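Local coordinates for protein trichothecene 3-O-acetyltransferase (Gibberella zeae, PDB 2RKV) that transfers an acetyl group from acetyl-CoA to the 3-hydroxyl of trichothecene mycotoxins, as a member of the BAHD acyltransferase superfamily, at residues A187-P197 against M299-L309; A248-V259 against S326-R335. One frame throughout, in Å; residues are numbered along the deposited sequence.

How the contacts relate
Contacts 1 and 2 lie on different sides of the bound ligands, their centres 32 Å apart and their nearest atoms about 14 Å apart, and they do not touch. Their segments alternate along the chain, so residues 299-309 of contact 1 fall between the two halves of contact 2. Contact 2 belongs to the coenzyme A site itself: F258 lies against the adenine and R335 binds the diphosphate. Contact 1 stands one step back, the side chain of L309 being about 9 Å from both coenzyme A and the T-2 toxin; the strand that follows it, 310-318, brings Q310, N311 and M312 into the toxin pocket.

Contact 1: residues A187-P197 against M299-L309; sequences AMNLDRKTIVP and MGVSNNYPGLL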
# COMPACT_ATOMS: atom_id res chain seq x y z
N ALA A 187 -17.38 11.62 6.01
CA ALA A 187 -16.04 11.00 6.11
C ALA A 187 -15.02 11.71 5.21
O ALA A 187 -13.88 11.94 5.62
CB ALA A 187 -16.12 9.51 5.80
N MET A 188 -15.45 12.07 4.01
CA MET A 188 -14.60 12.75 3.03
C MET A 188 -14.19 14.17 3.45
O MET A 188 -13.32 14.78 2.83
CB MET A 188 -15.31 12.81 1.67
CG MET A 188 -15.36 11.49 0.93
SD MET A 188 -13.73 10.90 0.41
CE MET A 188 -13.43 11.86 -1.06
N ASN A 189 -14.82 14.67 4.51
CA ASN A 189 -14.62 16.06 4.92
C ASN A 189 -14.26 16.24 6.39
O ASN A 189 -14.19 17.38 6.89
CB ASN A 189 -15.85 16.89 4.51
CG ASN A 189 -15.94 17.06 3.00
OD1 ASN A 189 -16.83 16.48 2.35
ND2 ASN A 189 -15.00 17.80 2.43
N LEU A 190 -13.99 15.14 7.08
CA LEU A 190 -13.49 15.23 8.45
C LEU A 190 -12.20 16.04 8.48
O LEU A 190 -11.33 15.90 7.61
CB LEU A 190 -13.23 13.84 9.04
CG LEU A 190 -14.45 12.94 9.25
CD1 LEU A 190 -13.97 11.55 9.64
CD2 LEU A 190 -15.39 13.51 10.31
N ASP A 191 -12.06 16.90 9.49
CA ASP A 191 -10.82 17.62 9.70
C ASP A 191 -9.71 16.62 10.02
O ASP A 191 -9.89 15.71 10.84
CB ASP A 191 -10.96 18.64 10.82
CG ASP A 191 -9.88 19.71 10.78
OD1 ASP A 191 -9.47 20.12 9.67
OD2 ASP A 191 -9.45 20.14 11.86
N ARG A 192 -8.56 16.79 9.37
CA ARG A 192 -7.47 15.81 9.49
C ARG A 192 -6.54 16.14 10.65
O ARG A 192 -6.06 15.23 11.32
CB ARG A 192 -6.65 15.73 8.21
CG ARG A 192 -7.49 15.60 6.95
CD ARG A 192 -6.65 15.14 5.78
NE ARG A 192 -7.47 14.91 4.60
CZ ARG A 192 -7.07 14.22 3.53
NH1 ARG A 192 -5.83 13.72 3.50
NH2 ARG A 192 -7.89 14.05 2.51
N LYS A 193 -6.26 17.42 10.86
CA LYS A 193 -5.20 17.80 11.80
C LYS A 193 -5.53 17.48 13.26
O LYS A 193 -4.65 17.49 14.12
CB LYS A 193 -4.80 19.27 11.64
CG LYS A 193 -5.86 20.28 12.09
CD LYS A 193 -5.41 21.73 11.83
CE LYS A 193 -4.35 22.21 12.80
NZ LYS A 193 -3.92 23.62 12.51
N THR A 194 -6.80 17.19 13.53
CA THR A 194 -7.24 16.88 14.90
C THR A 194 -7.71 15.44 15.06
O THR A 194 -8.15 15.04 16.14
CB THR A 194 -8.37 17.83 15.34
OG1 THR A 194 -9.48 17.68 14.44
CG2 THR A 194 -7.89 19.29 15.36
N ILE A 195 -7.60 14.64 13.99
CA ILE A 195 -8.22 13.30 13.99
C ILE A 195 -7.52 12.28 14.91
O ILE A 195 -8.12 11.27 15.29
CB ILE A 195 -8.40 12.76 12.54
CG1 ILE A 195 -9.62 11.82 12.50
CG2 ILE A 195 -7.10 12.12 11.99
CD1 ILE A 195 -10.16 11.52 11.11
N VAL A 196 -6.26 12.55 15.24
CA VAL A 196 -5.54 11.77 16.25
C VAL A 196 -5.31 12.69 17.45
O VAL A 196 -4.47 13.60 17.39
CB VAL A 196 -4.18 11.23 15.72
CG1 VAL A 196 -3.47 10.41 16.82
CG2 VAL A 196 -4.36 10.39 14.47
N PRO A 197 -6.06 12.47 18.54
CA PRO A 197 -5.88 13.31 19.73
C PRO A 197 -4.48 13.14 20.31
O PRO A 197 -4.00 12.01 20.46
CB PRO A 197 -6.93 12.76 20.71
CG PRO A 197 -7.92 12.03 19.85
CD PRO A 197 -7.13 11.47 18.72
N MET A 299 -8.78 4.11 16.32
CA MET A 299 -9.05 5.53 16.54
C MET A 299 -10.55 5.86 16.51
O MET A 299 -10.94 7.00 16.77
CB MET A 299 -8.29 6.37 15.51
CG MET A 299 -7.78 7.72 16.02
SD MET A 299 -6.61 7.64 17.42
CE MET A 299 -5.55 6.29 16.98
N GLY A 300 -11.37 4.86 16.19
CA GLY A 300 -12.82 5.04 16.06
C GLY A 300 -13.21 5.86 14.84
O GLY A 300 -14.23 6.56 14.85
N VAL A 301 -12.40 5.76 13.78
CA VAL A 301 -12.62 6.54 12.56
C VAL A 301 -13.24 5.65 11.47
O VAL A 301 -12.93 4.47 11.36
CB VAL A 301 -11.28 7.18 12.08
CG1 VAL A 301 -11.43 7.84 10.70
CG2 VAL A 301 -10.78 8.20 13.10
N SER A 302 -14.14 6.25 10.69
CA SER A 302 -14.82 5.56 9.59
C SER A 302 -13.85 4.94 8.59
O SER A 302 -12.84 5.54 8.26
CB SER A 302 -15.72 6.55 8.86
OG SER A 302 -16.22 6.01 7.66
N ASN A 303 -14.18 3.74 8.11
CA ASN A 303 -13.45 3.11 7.01
C ASN A 303 -13.44 3.99 5.76
O ASN A 303 -12.60 3.83 4.87
CB ASN A 303 -14.07 1.75 6.69
CG ASN A 303 -13.26 0.97 5.68
OD1 ASN A 303 -12.09 0.64 5.91
ND2 ASN A 303 -13.88 0.66 4.55
N ASN A 304 -14.39 4.93 5.69
CA ASN A 304 -14.49 5.83 4.55
C ASN A 304 -13.63 7.09 4.67
O ASN A 304 -13.64 7.92 3.76
CB ASN A 304 -15.96 6.19 4.26
CG ASN A 304 -16.75 5.01 3.75
OD1 ASN A 304 -16.21 4.14 3.05
ND2 ASN A 304 -18.03 4.95 4.11
N TYR A 305 -12.90 7.23 5.78
CA TYR A 305 -11.99 8.37 5.92
C TYR A 305 -10.86 8.25 4.89
O TYR A 305 -10.16 7.24 4.87
CB TYR A 305 -11.42 8.44 7.33
CG TYR A 305 -10.41 9.54 7.52
CD1 TYR A 305 -10.79 10.87 7.41
CD2 TYR A 305 -9.07 9.25 7.82
CE1 TYR A 305 -9.89 11.90 7.58
CE2 TYR A 305 -8.15 10.28 8.00
CZ TYR A 305 -8.57 11.60 7.89
OH TYR A 305 -7.68 12.63 8.05
N PRO A 306 -10.73 9.25 4.01
CA PRO A 306 -9.82 9.12 2.86
C PRO A 306 -8.36 9.49 3.11
O PRO A 306 -7.56 9.48 2.17
CB PRO A 306 -10.42 10.11 1.86
CG PRO A 306 -10.91 11.24 2.75
CD PRO A 306 -11.46 10.54 3.99
N GLY A 307 -8.01 9.80 4.36
CA GLY A 307 -6.68 10.33 4.65
C GLY A 307 -5.62 9.27 4.88
O GLY A 307 -5.70 8.14 4.34
N LEU A 308 -4.64 9.65 5.69
CA LEU A 308 -3.53 8.80 6.07
C LEU A 308 -3.64 8.55 7.58
O LEU A 308 -3.41 9.44 8.40
CB LEU A 308 -2.20 9.48 5.70
CG LEU A 308 -0.84 8.77 5.85
CD1 LEU A 308 -0.49 8.52 7.32
CD2 LEU A 308 -0.80 7.49 5.09
N LEU A 309 -4.02 7.33 7.92
CA LEU A 309 -4.21 6.95 9.31
C LEU A 309 -3.76 5.51 9.44
O LEU A 309 -4.56 4.57 9.41
CB LEU A 309 -5.67 7.15 9.75
CG LEU A 309 -6.02 6.89 11.22
CD1 LEU A 309 -4.92 7.42 12.15
CD2 LEU A 309 -7.35 7.53 11.57
O HOH W 1 -7.03 11.90 0.68
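Apolar contacts dominate between A187-P197 and M299-L309, and their centre is I195 on the ring of Y305. With CG1 anti to the backbone N (chi1 -150°), I195 carries CD1 over the middle of that ring, a CH-pi contact 3.6 Å from CD1 to the Y305 centroid and 14° off the normal. Beside it, I195 CG1 meets V301 CG2 at 3.8 Å, the two side chains crossing nearly at right angles. L190 CD1 adds to the cluster near Y305 CD1, and G307 N lies over the other ring face toward the rim. At the two ends, M188 SD rests on P306 CB and CG, while V196 CG2 touches L309 CD1 (3.8 Å) and P197 slides past the thioether of M299.

Polar groups meet mainly by van der Waals contact. The aliphatic part of R192 lies along the phenol oxygen, CG 3.2 Å from Y305 OH, which is itself hydrogen-bonded to D8. The R192 guanidinium has G307 CA over one face, gives NH1 to the carbonyl of A158 and makes a cation-pi contact with W55. A water accepts from R192 NH2 (3.0 Å) and donates to P306 O (2.9 Å). Near the Y305 backbone, A187 CB packs on N304 O at 3.6 Å; the N304 backbone N donates to S302 OG in an ST turn, and E183 bonds S302 OG and N304 ND2, with R169 on N304 OD1.

No direct hydrogen bond joins the segments, so these two loops associate through shape and apolar burial, while their polar ends are anchored to surrounding parts of the chain.

Contact 2: residues A248-V259 against S326-R335; sequences ATKTLDASTKFV and SLGATASRLR. With COA (coenzyme A), chain B.
G328 presents a flat spot on helix 327-335, and the end of helix 238-249 with the turn after it settles into it: A248 O comes within 3.2 Å of G328 CA, and T251 O approaches the same carbon in a CA-H...O contact. Having no side chain, G328 lets both carbonyl oxygens come down on its CA. T251 fits over the start of the helix, its OG1 placed between backbone N and carbonyl carbon (chi1 51°), where it accepts from G328 N at 2.8 Å and is also hydrogen-bonded to A247 O; the G328 bond is bent, 133° at the hydrogen. Next to it the CB of T251 packs on S326, the N-cap residue, whose OG accepts from A329 N. A248 CB lies against L327 CG and A331 CB.

One turn further on, the S332 side chain projects into the loop formed by L252, D253 and T256. Its OG accepts from D253 N (3.1 Å, 162°) and donates back to G328 O, which S332 N reaches from the opposite face of the carbonyl plane. L252 CD2 closes over this hydroxyl, 3.5 Å from S332 OG.

This pairing forms part of the coenzyme A pocket of the BAHD acyltransferase fold. V259 CG1 fills the angle between A331 CB and R335 CB, and R335 CG lies 3.4 Å from F258 O. Bent at chi2 and chi3, the arginine chain turns its guanidinium edge to the diphosphate: NH2 donates to O2A of coenzyme A, and NH1 to O2A and, weakly, to O5A, while D263 takes NE in a salt bridge. The F258 ring covers one side of the adenine, its CD1 3.4 Å from C4A of coenzyme A, and CE1 of F258 stands over one face of the R335 guanidinium.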
# COMPACT_ATOMS: atom_id res chain seq x y z
N ALA A 248 -1.10 -22.72 11.27
CA ALA A 248 -0.88 -21.73 12.32
C ALA A 248 -1.79 -21.93 13.53
O ALA A 248 -1.33 -21.89 14.67
CB ALA A 248 -1.07 -20.33 11.75
N THR A 249 -3.08 -22.16 13.27
CA THR A 249 -4.09 -22.30 14.32
C THR A 249 -3.76 -23.48 15.25
O THR A 249 -3.96 -23.41 16.46
CB THR A 249 -5.50 -22.41 13.71
OG1 THR A 249 -5.78 -21.20 12.98
CG2 THR A 249 -6.58 -22.64 14.76
N LYS A 250 -3.23 -24.55 14.66
CA LYS A 250 -2.85 -25.74 15.42
C LYS A 250 -1.64 -25.53 16.32
O LYS A 250 -1.38 -26.36 17.20
CB LYS A 250 -2.54 -26.89 14.48
CG LYS A 250 -3.75 -27.57 13.92
CD LYS A 250 -3.28 -28.61 12.91
CE LYS A 250 -4.41 -29.46 12.43
NZ LYS A 250 -4.00 -30.20 11.20
N THR A 251 -0.90 -24.44 16.11
CA THR A 251 0.38 -24.25 16.81
C THR A 251 0.52 -22.90 17.52
O THR A 251 1.62 -22.37 17.65
CB THR A 251 1.59 -24.49 15.86
OG1 THR A 251 1.42 -23.73 14.65
CG2 THR A 251 1.72 -25.98 15.50
N LEU A 252 -0.60 -22.35 17.98
CA LEU A 252 -0.59 -21.02 18.60
C LEU A 252 0.04 -21.00 19.98
O LEU A 252 -0.03 -22.00 20.72
CB LEU A 252 -2.01 -20.48 18.68
CG LEU A 252 -2.67 -20.22 17.32
CD1 LEU A 252 -4.04 -19.63 17.53
CD2 LEU A 252 -1.80 -19.29 16.49
N ASP A 253 0.64 -19.86 20.33
CA ASP A 253 1.07 -19.59 21.70
C ASP A 253 -0.12 -19.63 22.65
O ASP A 253 -1.26 -19.36 22.25
CB ASP A 253 1.71 -18.20 21.80
CG ASP A 253 3.12 -18.15 21.23
OD1 ASP A 253 3.63 -19.17 20.70
OD2 ASP A 253 3.73 -17.07 21.33
N ALA A 254 0.14 -19.96 23.92
CA ALA A 254 -0.91 -20.02 24.95
C ALA A 254 -1.64 -18.69 25.12
O ALA A 254 -2.82 -18.66 25.47
CB ALA A 254 -0.30 -20.46 26.29
N SER A 255 -0.94 -17.58 24.87
CA SER A 255 -1.49 -16.25 25.05
C SER A 255 -2.40 -15.81 23.89
O SER A 255 -3.06 -14.77 23.98
CB SER A 255 -0.35 -15.23 25.22
OG SER A 255 0.28 -15.00 23.97
N THR A 256 -2.44 -16.61 22.83
CA THR A 256 -3.11 -16.22 21.59
C THR A 256 -4.33 -17.11 21.27
O THR A 256 -4.17 -18.28 20.95
CB THR A 256 -2.11 -16.26 20.42
OG1 THR A 256 -1.02 -15.36 20.69
CG2 THR A 256 -2.78 -15.86 19.10
N LYS A 257 -5.52 -16.52 21.36
CA LYS A 257 -6.79 -17.23 21.14
C LYS A 257 -7.00 -17.66 19.69
O LYS A 257 -7.51 -18.75 19.43
CB LYS A 257 -7.98 -16.36 21.58
CG LYS A 257 -8.06 -16.05 23.07
CD LYS A 257 -8.68 -17.19 23.84
CE LYS A 257 -8.93 -16.80 25.28
NZ LYS A 257 -9.46 -17.96 26.03
N PHE A 258 -6.62 -16.78 18.76
CA PHE A 258 -6.81 -17.04 17.34
C PHE A 258 -5.86 -16.17 16.54
O PHE A 258 -5.35 -15.16 17.04
CB PHE A 258 -8.26 -16.74 16.91
CG PHE A 258 -8.64 -15.28 17.02
CD1 PHE A 258 -8.36 -14.40 15.97
CD2 PHE A 258 -9.25 -14.79 18.17
CE1 PHE A 258 -8.69 -13.04 16.07
CE2 PHE A 258 -9.59 -13.44 18.28
CZ PHE A 258 -9.31 -12.57 17.22
N VAL A 259 -5.59 -16.59 15.30
CA VAL A 259 -4.92 -15.71 14.34
C VAL A 259 -5.77 -15.65 13.07
O VAL A 259 -6.71 -16.41 12.91
CB VAL A 259 -3.48 -16.17 14.02
CG1 VAL A 259 -2.59 -16.04 15.26
CG2 VAL A 259 -3.45 -17.59 13.41
N SER A 326 7.40 -22.92 15.07
CA SER A 326 6.18 -23.30 14.35
C SER A 326 5.57 -22.10 13.63
O SER A 326 5.88 -20.95 13.96
CB SER A 326 5.14 -23.88 15.31
OG SER A 326 4.66 -22.88 16.20
N LEU A 327 4.70 -22.37 12.66
CA LEU A 327 3.99 -21.28 11.96
C LEU A 327 3.12 -20.49 12.94
O LEU A 327 3.07 -19.26 12.88
CB LEU A 327 3.13 -21.81 10.81
CG LEU A 327 2.55 -20.73 9.89
CD1 LEU A 327 3.65 -19.86 9.29
CD2 LEU A 327 1.66 -21.33 8.80
N GLY A 328 2.45 -21.21 13.84
CA GLY A 328 1.62 -20.60 14.87
C GLY A 328 2.39 -19.71 15.83
O GLY A 328 1.88 -18.67 16.25
N ALA A 329 3.61 -20.12 16.19
CA ALA A 329 4.47 -19.29 17.03
C ALA A 329 4.74 -17.95 16.34
O ALA A 329 4.65 -16.90 16.97
CB ALA A 329 5.79 -20.01 17.34
N THR A 330 5.01 -17.99 15.04
CA THR A 330 5.33 -16.77 14.29
C THR A 330 4.07 -15.91 14.11
O THR A 330 4.12 -14.68 14.29
CB THR A 330 5.97 -17.09 12.93
OG1 THR A 330 7.06 -18.01 13.13
CG2 THR A 330 6.49 -15.82 12.29
N ALA A 331 2.95 -16.56 13.80
CA ALA A 331 1.69 -15.83 13.61
C ALA A 331 1.24 -15.18 14.92
O ALA A 331 0.71 -14.07 14.92
CB ALA A 331 0.60 -16.76 13.07
N SER A 332 1.49 -15.87 16.04
CA SER A 332 1.21 -15.33 17.36
C SER A 332 1.96 -14.02 17.64
O SER A 332 1.40 -13.10 18.24
CB SER A 332 1.50 -16.37 18.44
OG SER A 332 0.57 -17.44 18.35
N ARG A 333 3.22 -13.94 17.20
CA ARG A 333 3.99 -12.69 17.33
C ARG A 333 3.24 -11.54 16.68
O ARG A 333 3.15 -10.45 17.25
CB ARG A 333 5.36 -12.80 16.66
CG ARG A 333 6.30 -13.82 17.27
CD ARG A 333 7.54 -13.99 16.42
NE ARG A 333 8.41 -15.05 16.95
CZ ARG A 333 9.35 -14.87 17.88
NH1 ARG A 333 9.57 -13.67 18.41
NH2 ARG A 333 10.08 -15.90 18.28
N LEU A 334 2.73 -11.78 15.48
CA LEU A 334 2.06 -10.73 14.73
C LEU A 334 0.75 -10.30 15.40
O LEU A 334 0.53 -9.12 15.65
CB LEU A 334 1.83 -11.14 13.27
CG LEU A 334 3.10 -11.55 12.51
CD1 LEU A 334 2.78 -11.92 11.07
CD2 LEU A 334 4.18 -10.46 12.56
N ARG A 335 -0.09 -11.28 15.71
CA ARG A 335 -1.40 -11.01 16.31
C ARG A 335 -1.29 -10.31 17.68
O ARG A 335 -2.14 -9.50 18.03
CB ARG A 335 -2.22 -12.31 16.38
CG ARG A 335 -3.60 -12.24 17.05
CD ARG A 335 -4.54 -11.22 16.43
NE ARG A 335 -4.58 -11.25 14.97
CZ ARG A 335 -5.46 -10.57 14.24
NH1 ARG A 335 -5.41 -10.62 12.91
NH2 ARG A 335 -6.38 -9.83 14.84
N1A COA B . -12.46 -16.29 16.78
C2A COA B . -11.70 -16.68 15.69
N3A COA B . -11.27 -15.75 14.77
C4A COA B . -11.61 -14.44 14.94
C5A COA B . -12.37 -14.03 16.04
C6A COA B . -12.80 -14.97 16.97
N6A COA B . -13.74 -14.63 17.86
N7A COA B . -12.54 -12.68 15.95
C8A COA B . -11.91 -12.24 14.83
N9A COA B . -11.33 -13.32 14.20
C1B COA B . -10.59 -13.31 12.93
C2B COA B . -11.56 -13.10 11.79
O2B COA B . -12.21 -14.29 11.45
C3B COA B . -10.61 -12.62 10.71
O3B COA B . -9.86 -13.69 10.25
P3B COA B . -10.05 -14.26 8.77
O7A COA B . -9.81 -13.12 7.81
O8A COA B . -11.46 -14.78 8.70
O9A COA B . -9.06 -15.37 8.58
C4B COA B . -9.61 -11.81 11.48
O4B COA B . -9.68 -12.23 12.84
C5B COA B . -9.88 -10.33 11.35
O5B COA B . -8.73 -9.80 11.91
P1A COA B . -8.30 -8.30 11.61
O1A COA B . -9.51 -7.37 11.66
O2A COA B . -7.20 -7.91 12.58
O3A COA B . -7.87 -8.25 10.07
P2A COA B . -6.77 -9.15 9.34
O4A COA B . -7.39 -9.70 8.09
O5A COA B . -6.11 -10.16 10.25
O6A COA B . -5.67 -8.06 8.95
CBP COA B . -4.26 -6.19 9.30
CCP COA B . -4.82 -7.47 9.91
CDP COA B . -3.47 -6.53 8.04
CEP COA B . -3.28 -5.55 10.29
CAP COA B . -5.45 -5.27 8.99
OAP COA B . -6.17 -4.95 10.17
C9P COA B . -5.02 -3.99 8.37
O9P COA B . -4.70 -2.90 9.19
N8P COA B . -4.97 -3.98 7.04
C7P COA B . -4.53 -2.84 6.28
C6P COA B . -3.02 -2.73 6.30
C5P COA B . -2.67 -1.54 5.46
O5P COA B . -3.26 -0.46 5.64
N4P COA B . -1.72 -1.73 4.54
O HOH W 2 5.41 -16.58 19.52